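Local coordinates for uncharacterized protein Atu1656 (Agrobacterium tumefaciens, PDB 2OJH) that is of unknown function but folds as a six-bladed beta-propeller of the TolB family, at residues Ser142-Gly147 against Pro178-Asp183; Ser131-Trp136 against Asn275-Ser280; Thr263-Phe268 against Tyr288-Pro293. All coordinates share one frame; numbering follows the deposited sequence.

Contact 1 (Ser142-Gly147 against Pro178-Asp183)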
loop_
_atom_site.group_PDB
_atom_site.type_symbol
_atom_site.label_atom_id
_atom_site.label_comp_id
_atom_site.label_asym_id
_atom_site.label_seq_id
_atom_site.Cartn_x
_atom_site.Cartn_y
_atom_site.Cartn_z
ATOM N N SER A 142 11.116 11.408 -3.390
ATOM C CA SER A 142 11.558 10.030 -3.577
ATOM C C SER A 142 10.381 9.083 -3.370
ATOM O O SER A 142 9.364 9.478 -2.814
ATOM C CB SER A 142 12.646 9.683 -2.557
ATOM O OG SER A 142 13.813 10.442 -2.778
ATOM N N PHE A 143 10.501 7.853 -3.860
ATOM C CA PHE A 143 9.517 6.828 -3.509
ATOM C C PHE A 143 10.194 5.505 -3.226
ATOM O O PHE A 143 11.360 5.285 -3.573
ATOM C CB PHE A 143 8.423 6.684 -4.572
ATOM C CG PHE A 143 8.936 6.266 -5.948
ATOM C CD1 PHE A 143 9.184 4.932 -6.242
ATOM C CD2 PHE A 143 9.156 7.225 -6.945
ATOM C CE1 PHE A 143 9.654 4.538 -7.501
ATOM C CE2 PHE A 143 9.630 6.836 -8.210
ATOM C CZ PHE A 143 9.874 5.490 -8.480
ATOM N N THR A 144 9.477 4.619 -2.557
ATOM C CA THR A 144 10.048 3.345 -2.189
ATOM C C THR A 144 9.218 2.223 -2.814
ATOM O O THR A 144 8.017 2.414 -3.106
ATOM C CB THR A 144 10.149 3.231 -0.654
ATOM O OG1 THR A 144 10.842 2.032 -0.293
ATOM C CG2 THR A 144 8.753 3.235 -0.008
ATOM N N TYR A 145 9.825 1.045 -2.991
ATOM C CA TYR A 145 9.159 -0.040 -3.718
ATOM C C TYR A 145 9.774 -1.390 -3.477
ATOM O O TYR A 145 10.898 -1.507 -2.936
ATOM C CB TYR A 145 9.136 0.248 -5.231
ATOM C CG TYR A 145 10.475 0.506 -5.922
ATOM C CD1 TYR A 145 11.125 1.744 -5.805
ATOM C CD2 TYR A 145 11.047 -0.455 -6.756
ATOM C CE1 TYR A 145 12.336 1.980 -6.440
ATOM C CE2 TYR A 145 12.243 -0.220 -7.411
ATOM C CZ TYR A 145 12.890 1.011 -7.251
ATOM O OH TYR A 145 14.075 1.279 -7.920
ATOM N N CYS A 146 9.048 -2.433 -3.869
ATOM C CA CYS A 146 9.592 -3.795 -3.788
ATOM C C CYS A 146 10.119 -4.051 -5.192
ATOM O O CYS A 146 9.409 -3.779 -6.183
ATOM C CB CYS A 146 8.513 -4.817 -3.445
ATOM S SG CYS A 146 9.150 -6.537 -3.461
ATOM N N GLY A 147 11.391 -4.454 -5.289
ATOM C CA GLY A 147 11.976 -4.856 -6.552
ATOM C C GLY A 147 12.356 -6.311 -6.473
ATOM O O GLY A 147 12.985 -6.736 -5.489
ATOM N N PRO A 178 7.107 -1.691 1.337
ATOM C CA PRO A 178 7.714 -0.549 2.028
ATOM C C PRO A 178 6.844 0.697 2.070
ATOM O O PRO A 178 6.224 1.067 1.050
ATOM C CB PRO A 178 8.979 -0.268 1.204
ATOM C CG PRO A 178 8.681 -0.789 -0.152
ATOM C CD PRO A 178 7.668 -1.878 -0.022
ATOM N N ASP A 179 6.850 1.398 3.198
ATOM C CA ASP A 179 6.098 2.669 3.280
ATOM C C ASP A 179 6.832 3.549 4.304
ATOM O O ASP A 179 7.343 3.048 5.290
ATOM C CB ASP A 179 4.656 2.349 3.710
ATOM C CG ASP A 179 3.692 3.517 3.553
ATOM O OD1 ASP A 179 4.104 4.587 3.078
ATOM O OD2 ASP A 179 2.492 3.335 3.890
ATOM N N TYR A 180 6.930 4.847 4.045
ATOM C CA TYR A 180 7.693 5.734 4.919
ATOM C C TYR A 180 7.003 6.089 6.233
ATOM O O TYR A 180 5.778 6.225 6.285
ATOM C CB TYR A 180 7.948 7.058 4.216
ATOM C CG TYR A 180 8.866 6.993 3.027
ATOM C CD1 TYR A 180 8.396 6.582 1.778
ATOM C CD2 TYR A 180 10.206 7.347 3.146
ATOM C CE1 TYR A 180 9.253 6.556 0.663
ATOM C CE2 TYR A 180 11.054 7.309 2.056
ATOM C CZ TYR A 180 10.573 6.917 0.815
ATOM O OH TYR A 180 11.441 6.908 -0.268
ATOM N N SER A 181 7.793 6.295 7.283
ATOM C CA SER A 181 7.297 7.013 8.455
ATOM C C SER A 181 7.152 8.497 8.064
ATOM O O SER A 181 7.897 8.969 7.189
ATOM C CB SER A 181 8.254 6.854 9.638
ATOM O OG SER A 181 9.538 7.381 9.342
ATOM N N PRO A 182 6.210 9.237 8.691
ATOM C CA PRO A 182 5.997 10.648 8.304
ATOM C C PRO A 182 7.174 11.589 8.624
ATOM O O PRO A 182 7.269 12.661 8.030
ATOM C CB PRO A 182 4.757 11.065 9.103
ATOM C CG PRO A 182 4.651 10.099 10.217
ATOM C CD PRO A 182 5.284 8.816 9.762
ATOM N N ASP A 183 8.065 11.199 9.533
ATOM C CA ASP A 183 9.258 12.016 9.795
ATOM C C ASP A 183 10.331 11.786 8.737
ATOM O O ASP A 183 11.330 12.503 8.673
ATOM C CB ASP A 183 9.799 11.783 11.206
ATOM C CG ASP A 183 10.436 10.411 11.393
ATOM O OD1 ASP A 183 10.606 9.628 10.420
ATOM O OD2 ASP A 183 10.781 10.123 12.562
#

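Contact 2 (Ser131-Trp136 against Asn275-Ser280)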
loop_
_atom_site.group_PDB
_atom_site.type_symbol
_atom_site.label_atom_id
_atom_site.label_comp_id
_atom_site.label_asym_id
_atom_site.label_seq_id
_atom_site.Cartn_x
_atom_site.Cartn_y
_atom_site.Cartn_z
ATOM N N SER A 131 9.082 -4.260 -10.559
ATOM C CA SER A 131 9.093 -3.336 -9.426
ATOM C C SER A 131 7.663 -2.911 -9.027
ATOM O O SER A 131 6.827 -2.615 -9.890
ATOM C CB SER A 131 9.946 -2.121 -9.757
ATOM O OG SER A 131 11.271 -2.505 -10.092
ATOM N N TYR A 132 7.384 -2.919 -7.714
ATOM C CA TYR A 132 6.022 -2.702 -7.187
ATOM C C TYR A 132 5.983 -1.450 -6.298
ATOM O O TYR A 132 6.573 -1.430 -5.230
ATOM C CB TYR A 132 5.565 -3.936 -6.409
ATOM C CG TYR A 132 5.624 -5.188 -7.253
ATOM C CD1 TYR A 132 4.527 -5.574 -8.045
ATOM C CD2 TYR A 132 6.775 -5.979 -7.280
ATOM C CE1 TYR A 132 4.573 -6.738 -8.820
ATOM C CE2 TYR A 132 6.839 -7.099 -8.072
ATOM C CZ TYR A 132 5.730 -7.476 -8.834
ATOM O OH TYR A 132 5.806 -8.616 -9.599
ATOM N N TRP A 133 5.322 -0.394 -6.762
ATOM C CA TRP A 133 5.293 0.884 -6.037
ATOM C C TRP A 133 4.585 0.773 -4.662
ATOM O O TRP A 133 3.478 0.217 -4.572
ATOM C CB TRP A 133 4.620 1.944 -6.884
ATOM C CG TRP A 133 4.838 3.300 -6.269
ATOM C CD1 TRP A 133 5.817 4.196 -6.580
ATOM C CD2 TRP A 133 4.101 3.870 -5.170
ATOM N NE1 TRP A 133 5.703 5.318 -5.778
ATOM C CE2 TRP A 133 4.657 5.132 -4.905
ATOM C CE3 TRP A 133 2.988 3.469 -4.440
ATOM C CZ2 TRP A 133 4.166 5.959 -3.892
ATOM C CZ3 TRP A 133 2.517 4.286 -3.413
ATOM C CH2 TRP A 133 3.098 5.515 -3.160
ATOM N N HIS A 134 5.186 1.338 -3.610
ATOM C CA HIS A 134 4.657 1.125 -2.254
ATOM C C HIS A 134 4.612 2.327 -1.289
ATOM O O HIS A 134 3.821 2.291 -0.343
ATOM C CB HIS A 134 5.302 -0.071 -1.594
ATOM C CG HIS A 134 4.604 -1.368 -1.889
ATOM N ND1 HIS A 134 3.401 -1.724 -1.305
ATOM C CD2 HIS A 134 4.951 -2.397 -2.704
ATOM C CE1 HIS A 134 3.033 -2.911 -1.763
ATOM N NE2 HIS A 134 3.948 -3.335 -2.621
ATOM N N GLY A 135 5.361 3.402 -1.540
ATOM C CA GLY A 135 5.263 4.605 -0.666
ATOM C C GLY A 135 5.960 5.832 -1.241
ATOM O O GLY A 135 7.003 5.694 -1.904
ATOM N N TRP A 136 5.398 7.021 -1.001
ATOM C CA TRP A 136 6.015 8.281 -1.417
ATOM C C TRP A 136 6.689 8.943 -0.215
ATOM O O TRP A 136 6.097 9.016 0.857
ATOM C CB TRP A 136 4.966 9.247 -1.985
ATOM C CG TRP A 136 5.426 10.062 -3.167
ATOM C CD1 TRP A 136 6.468 10.936 -3.216
ATOM C CD2 TRP A 136 4.827 10.076 -4.468
ATOM N NE1 TRP A 136 6.567 11.490 -4.478
ATOM C CE2 TRP A 136 5.570 10.970 -5.264
ATOM C CE3 TRP A 136 3.735 9.407 -5.040
ATOM C CZ2 TRP A 136 5.246 11.221 -6.599
ATOM C CZ3 TRP A 136 3.413 9.657 -6.369
ATOM C CH2 TRP A 136 4.168 10.551 -7.134
ATOM N N ASN A 275 -3.331 -2.824 0.149
ATOM C CA ASN A 275 -1.935 -3.003 -0.312
ATOM C C ASN A 275 -1.137 -1.722 -0.246
ATOM O O ASN A 275 0.072 -1.742 0.037
ATOM C CB ASN A 275 -1.843 -3.552 -1.747
ATOM C CG ASN A 275 -2.463 -4.882 -1.871
ATOM O OD1 ASN A 275 -3.690 -4.987 -1.940
ATOM N ND2 ASN A 275 -1.637 -5.930 -1.869
ATOM N N SER A 276 -1.802 -0.617 -0.546
ATOM C CA SER A 276 -1.132 0.657 -0.759
ATOM C C SER A 276 -1.414 1.648 0.395
ATOM O O SER A 276 -2.351 1.423 1.183
ATOM C CB SER A 276 -1.590 1.252 -2.082
ATOM O OG SER A 276 -1.021 0.526 -3.159
ATOM N N PRO A 277 -0.608 2.725 0.511
ATOM C CA PRO A 277 -0.775 3.665 1.632
ATOM C C PRO A 277 -2.208 4.164 1.756
ATOM O O PRO A 277 -2.745 4.754 0.806
ATOM C CB PRO A 277 0.194 4.791 1.315
ATOM C CG PRO A 277 1.251 4.183 0.444
ATOM C CD PRO A 277 0.532 3.094 -0.360
ATOM N N ASN A 278 -2.855 3.870 2.893
ATOM C CA ASN A 278 -4.321 4.084 2.988
ATOM C C ASN A 278 -4.880 5.118 4.015
ATOM O O ASN A 278 -6.085 5.135 4.293
ATOM C CB ASN A 278 -4.963 2.735 3.248
ATOM C CG ASN A 278 -4.457 2.108 4.512
ATOM O OD1 ASN A 278 -3.332 2.390 4.945
ATOM N ND2 ASN A 278 -5.288 1.291 5.141
ATOM N N TRP A 279 -4.022 5.961 4.590
ATOM C CA TRP A 279 -4.448 6.837 5.685
ATOM C C TRP A 279 -5.017 8.101 5.108
ATOM O O TRP A 279 -4.494 8.645 4.103
ATOM C CB TRP A 279 -3.257 7.206 6.594
ATOM C CG TRP A 279 -2.809 6.095 7.528
ATOM C CD1 TRP A 279 -1.838 5.163 7.310
ATOM C CD2 TRP A 279 -3.364 5.810 8.812
ATOM N NE1 TRP A 279 -1.741 4.311 8.407
ATOM C CE2 TRP A 279 -2.656 4.714 9.349
ATOM C CE3 TRP A 279 -4.368 6.411 9.583
ATOM C CZ2 TRP A 279 -2.965 4.178 10.606
ATOM C CZ3 TRP A 279 -4.659 5.890 10.839
ATOM C CH2 TRP A 279 -3.972 4.788 11.328
ATOM N N SER A 280 -6.075 8.589 5.746
ATOM C CA SER A 280 -6.502 9.984 5.590
ATOM C C SER A 280 -5.328 10.910 5.935
ATOM O O SER A 280 -4.487 10.574 6.787
ATOM C CB SER A 280 -7.637 10.247 6.574
ATOM O OG SER A 280 -7.933 11.619 6.609
HETATM O O HOH W 1 2.723 0.309 0.657
#

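Contact 3 (Thr263-Phe268 against Tyr288-Pro293)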
loop_
_atom_site.group_PDB
_atom_site.type_symbol
_atom_site.label_atom_id
_atom_site.label_comp_id
_atom_site.label_asym_id
_atom_site.label_seq_id
_atom_site.Cartn_x
_atom_site.Cartn_y
_atom_site.Cartn_z
ATOM N N THR A 263 -5.900 -5.815 17.796
ATOM C CA THR A 263 -6.771 -6.118 16.653
ATOM C C THR A 263 -7.876 -5.085 16.602
ATOM O O THR A 263 -8.659 -4.944 17.542
ATOM C CB THR A 263 -7.370 -7.536 16.769
ATOM O OG1 THR A 263 -6.292 -8.473 16.832
ATOM C CG2 THR A 263 -8.225 -7.876 15.560
ATOM N N LEU A 264 -7.923 -4.315 15.525
ATOM C CA LEU A 264 -9.001 -3.369 15.350
ATOM C C LEU A 264 -10.279 -4.131 14.987
ATOM O O LEU A 264 -11.322 -3.922 15.608
ATOM C CB LEU A 264 -8.636 -2.341 14.261
ATOM C CG LEU A 264 -7.457 -1.470 14.664
ATOM C CD1 LEU A 264 -7.181 -0.427 13.517
ATOM C CD2 LEU A 264 -7.663 -0.755 16.002
ATOM N N PHE A 265 -10.219 -5.018 13.988
ATOM C CA PHE A 265 -11.375 -5.861 13.657
ATOM C C PHE A 265 -10.916 -7.085 12.856
ATOM O O PHE A 265 -9.840 -7.059 12.286
ATOM C CB PHE A 265 -12.429 -5.061 12.881
ATOM C CG PHE A 265 -11.854 -4.183 11.799
ATOM C CD1 PHE A 265 -11.472 -2.879 12.092
ATOM C CD2 PHE A 265 -11.704 -4.656 10.495
ATOM C CE1 PHE A 265 -10.942 -2.050 11.092
ATOM C CE2 PHE A 265 -11.187 -3.836 9.486
ATOM C CZ PHE A 265 -10.795 -2.537 9.800
ATOM N N ASP A 266 -11.720 -8.159 12.881
ATOM C CA ASP A 266 -11.584 -9.276 11.940
ATOM C C ASP A 266 -12.125 -8.852 10.584
ATOM O O ASP A 266 -12.981 -7.966 10.491
ATOM C CB ASP A 266 -12.381 -10.471 12.389
ATOM C CG ASP A 266 -11.869 -11.064 13.696
ATOM O OD1 ASP A 266 -10.707 -10.812 14.062
ATOM O OD2 ASP A 266 -12.645 -11.787 14.352
ATOM N N LEU A 267 -11.661 -9.513 9.538
ATOM C CA LEU A 267 -12.043 -9.137 8.187
ATOM C C LEU A 267 -11.868 -10.318 7.225
ATOM O O LEU A 267 -10.943 -11.134 7.365
ATOM C CB LEU A 267 -11.226 -7.930 7.735
ATOM C CG LEU A 267 -11.344 -7.484 6.289
ATOM C CD1 LEU A 267 -11.452 -5.979 6.177
ATOM C CD2 LEU A 267 -10.141 -7.957 5.489
ATOM N N PHE A 268 -12.773 -10.405 6.256
ATOM C CA PHE A 268 -12.632 -11.366 5.187
ATOM C C PHE A 268 -11.975 -10.624 4.039
ATOM O O PHE A 268 -12.518 -9.630 3.507
ATOM C CB PHE A 268 -13.978 -11.949 4.783
ATOM C CG PHE A 268 -13.865 -13.026 3.748
ATOM C CD1 PHE A 268 -13.502 -14.317 4.115
ATOM C CD2 PHE A 268 -14.088 -12.741 2.416
ATOM C CE1 PHE A 268 -13.383 -15.313 3.172
ATOM C CE2 PHE A 268 -13.967 -13.736 1.445
ATOM C CZ PHE A 268 -13.616 -15.022 1.827
ATOM N N TYR A 288 -9.959 0.937 3.588
ATOM C CA TYR A 288 -9.670 -0.490 3.387
ATOM C C TYR A 288 -10.835 -1.142 2.618
ATOM O O TYR A 288 -11.917 -0.542 2.488
ATOM C CB TYR A 288 -9.407 -1.194 4.736
ATOM C CG TYR A 288 -10.627 -1.242 5.627
ATOM C CD1 TYR A 288 -11.002 -0.131 6.395
ATOM C CD2 TYR A 288 -11.431 -2.400 5.683
ATOM C CE1 TYR A 288 -12.164 -0.163 7.190
ATOM C CE2 TYR A 288 -12.583 -2.438 6.465
ATOM C CZ TYR A 288 -12.924 -1.324 7.230
ATOM O OH TYR A 288 -14.058 -1.343 7.976
ATOM N N VAL A 289 -10.622 -2.348 2.084
ATOM C CA VAL A 289 -11.695 -3.082 1.415
ATOM C C VAL A 289 -11.936 -4.366 2.160
ATOM O O VAL A 289 -11.005 -5.120 2.396
ATOM C CB VAL A 289 -11.390 -3.421 -0.068
ATOM C CG1 VAL A 289 -12.671 -3.910 -0.807
ATOM C CG2 VAL A 289 -10.789 -2.192 -0.803
ATOM N N ARG A 290 -13.196 -4.591 2.517
ATOM C CA ARG A 290 -13.659 -5.838 3.092
ATOM C C ARG A 290 -14.294 -6.590 1.916
ATOM O O ARG A 290 -14.941 -5.985 1.061
ATOM C CB ARG A 290 -14.700 -5.518 4.191
ATOM C CG ARG A 290 -15.504 -6.691 4.755
ATOM C CD ARG A 290 -16.694 -6.175 5.631
ATOM N NE ARG A 290 -16.208 -5.232 6.633
ATOM C CZ ARG A 290 -15.737 -5.578 7.825
ATOM N NH1 ARG A 290 -15.720 -6.857 8.200
ATOM N NH2 ARG A 290 -15.294 -4.641 8.660
ATOM N N TYR A 291 -14.113 -7.903 1.877
ATOM C CA TYR A 291 -14.680 -8.686 0.792
ATOM C C TYR A 291 -15.755 -9.619 1.299
ATOM O O TYR A 291 -15.897 -9.818 2.500
ATOM C CB TYR A 291 -13.589 -9.449 0.025
ATOM C CG TYR A 291 -12.608 -8.517 -0.618
ATOM C CD1 TYR A 291 -12.907 -7.911 -1.837
ATOM C CD2 TYR A 291 -11.421 -8.186 0.025
ATOM C CE1 TYR A 291 -12.032 -7.018 -2.425
ATOM C CE2 TYR A 291 -10.523 -7.286 -0.546
ATOM C CZ TYR A 291 -10.843 -6.719 -1.772
ATOM O OH TYR A 291 -9.998 -5.838 -2.362
ATOM N N PHE A 292 -16.528 -10.165 0.370
ATOM C CA PHE A 292 -17.541 -11.177 0.695
ATOM C C PHE A 292 -17.228 -12.404 -0.154
ATOM O O PHE A 292 -16.826 -12.258 -1.312
ATOM C CB PHE A 292 -18.937 -10.634 0.379
ATOM C CG PHE A 292 -19.218 -9.305 1.018
ATOM C CD1 PHE A 292 -19.523 -9.222 2.381
ATOM C CD2 PHE A 292 -19.155 -8.137 0.278
ATOM C CE1 PHE A 292 -19.753 -7.981 2.995
ATOM C CE2 PHE A 292 -19.402 -6.893 0.883
ATOM C CZ PHE A 292 -19.691 -6.821 2.239
ATOM N N PRO A 293 -17.361 -13.614 0.418
ATOM C CA PRO A 293 -17.085 -14.820 -0.363
ATOM C C PRO A 293 -17.878 -14.922 -1.682
ATOM O O PRO A 293 -19.021 -14.457 -1.757
ATOM C CB PRO A 293 -17.476 -15.968 0.591
ATOM C CG PRO A 293 -18.178 -15.346 1.733
ATOM C CD PRO A 293 -17.696 -13.931 1.818
HETATM O O HOH W 2 -15.486 -9.417 6.837
#

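Contact 1 (Ser142-Gly147 against Pro178-Asp183)
Thr144, Pro178 and Tyr180 share the apolar packing here almost equally. The methyl CG2 of Thr144 lies 3.4 Å from CE1 of Tyr180, approaching the ring obliquely as the two side chains pass in opposite directions. Pro178 turns its ring onto the backbone, its CG 3.6 Å from C of Tyr145. Far along the tyrosine, OH reaches the first strand near Phe143, 3.5 Å from the carbonyl carbon C of that residue, which sits at the ring edge; CB of Ser142 touches the same hydroxyl at 3.8 Å. A small beta-branched residue suits this place because it offers a methyl to the ring and a hydroxyl to its own sheet.

The polar groups find their partners away from the interface. With OG1 of Thr144 anti to the backbone N (chi1 -174°), the hydroxyl is bonded to the carbonyl of Tyr156 on the adjoining strand, while the same OG1 of Thr144 packs 3.3 Å from CB of Pro178. Proline, lacking an N-H, fits a strand whose backbone makes no hydrogen bond to its neighbour across the gap. Asp179 points away, its OD2 hydrogen-bonded with ND1 of His223 on the following blade. In the turn that follows, Ser181 OG donates to Asp183 OD1 over 2.7 Å, meeting the oxygen from above the carboxylate plane, and Trp186 N also bonds to this hydroxyl.

The strands run nearly antiparallel, at 162°, yet belong to different sheets: 142-147 is second in its blade, and Pro178-Tyr180 ends the first strand of the next. Side-chain packing between successive sheets, followed by a Ser-Pro-Asp turn, is characteristic of blade-to-blade contacts in TolB-like beta-propellers.

Contact 2 (Ser131-Trp136 against Asn275-Ser280)
Pro277 presses its ring against the backbone and one aromatic side chain of strand 131-136. Its CG comes 3.3 Å from the carbonyl O of His134, and its CD lies 3.8 Å from CZ3 of Trp133, near the plane of the indole and at its edge. Trp133 can reach so far because CG is anti to the backbone N (chi1 -169°) and the ring stands almost upright. Gly135 N lies 3.4 Å above the indole plane, toward the rim of one face, and CB of Trp136 sits at the edge. The proline ring, having no polar hydrogen, lies against the carbonyl oxygen and the indole edge together.

With chi1 at -88° and the ring twisted to chi2 -75°, His134 brings the ND1 edge of its imidazole round to Asn275, whose O lies near the ring plane, 3.6 Å from ND1. A water mediates here, hydrogen-bonded with ND1 of His134 at 2.9 Å and weakly to Asn275 O. The amide of Asn275 faces elsewhere, bonded to Gln271, Gly272 and Asn88, which fixes its rotation.

A classic beta bulge sets His134 and Gly135 together opposite Thr144 of the next strand, and Gly135, without a side chain, brings its CA within 4.2 Å of Pro277 CG. Near the centre of the molecule, the contact joins the first strand of one blade to a loop from across the ring, which fits the axial channel of a beta-propeller; an acetic acid about 6 Å from the His134 side chain, probably from the crystallisation liquor, is consistent with a pocket there.

Contact 3 (Thr263-Phe268 against Tyr288-Pro293)
Phe265 meets Tyr288 first, the rings approaching from opposite directions. CZ of the phenylalanine sits over one face of the tyrosine, 3.6 Å from its CZ, but the planes are inclined at 39°, so the pair is oblique. CD2 of Phe265 is also near the guanidinium of Arg290, 4.0 Å from NH2, while Glu25 takes the main charge interaction through a salt bridge to NE. The side chain of Asp266 starts out away from the second segment, on the exposed side of the strand.

Leu267 packs next to Phe265, with CD1 at the edge of that ring; the same CD1 reaches Tyr288 CD2 at 3.6 Å and CB of Arg290 at 3.8 Å. A branched apolar residue suits a place lined by a ring and an aliphatic stem. This is the junction of two propeller blades, strand 262-267 being outermost in one sheet, while strand 285-291 lies beside strand 22-28 in the sheet where the two ends of the chain meet, a closure often called Velcro.

At Phe268 the backbones finally bond: Tyr291 N donates to its carbonyl O over 2.9 Å, with an N-H...O angle of 161°. A water accepts a hydrogen bond from Phe268 N and one from Arg290 NH1. With CG anti to the backbone N (chi1 -176°), the phenyl extends to Pro293, whose CD makes a CH-pi contact over one face, 4.1 Å from the ring centroid.

Contacts 1 and 2 lie side by side, their centres about 8 Å apart, and share the sheet in which strands 131-136 and 142-149 are neighbours; Thr144 and Gly135 are probably hydrogen-bonded between them. Contact 3 is on the other side of the chain's centre from contact 1, with centres about 25 Å apart and nearest atoms about 13 Å apart, and about 19 Å from contact 2, centre to centre. Along the chain, contact 1 is nested within the loop closed by contact 2, which crosses contact 3. By the sheets their strands belong to, contacts 1 and 3 each lie between successive blades, while contact 2 crosses near the axis of a propeller that has no helix.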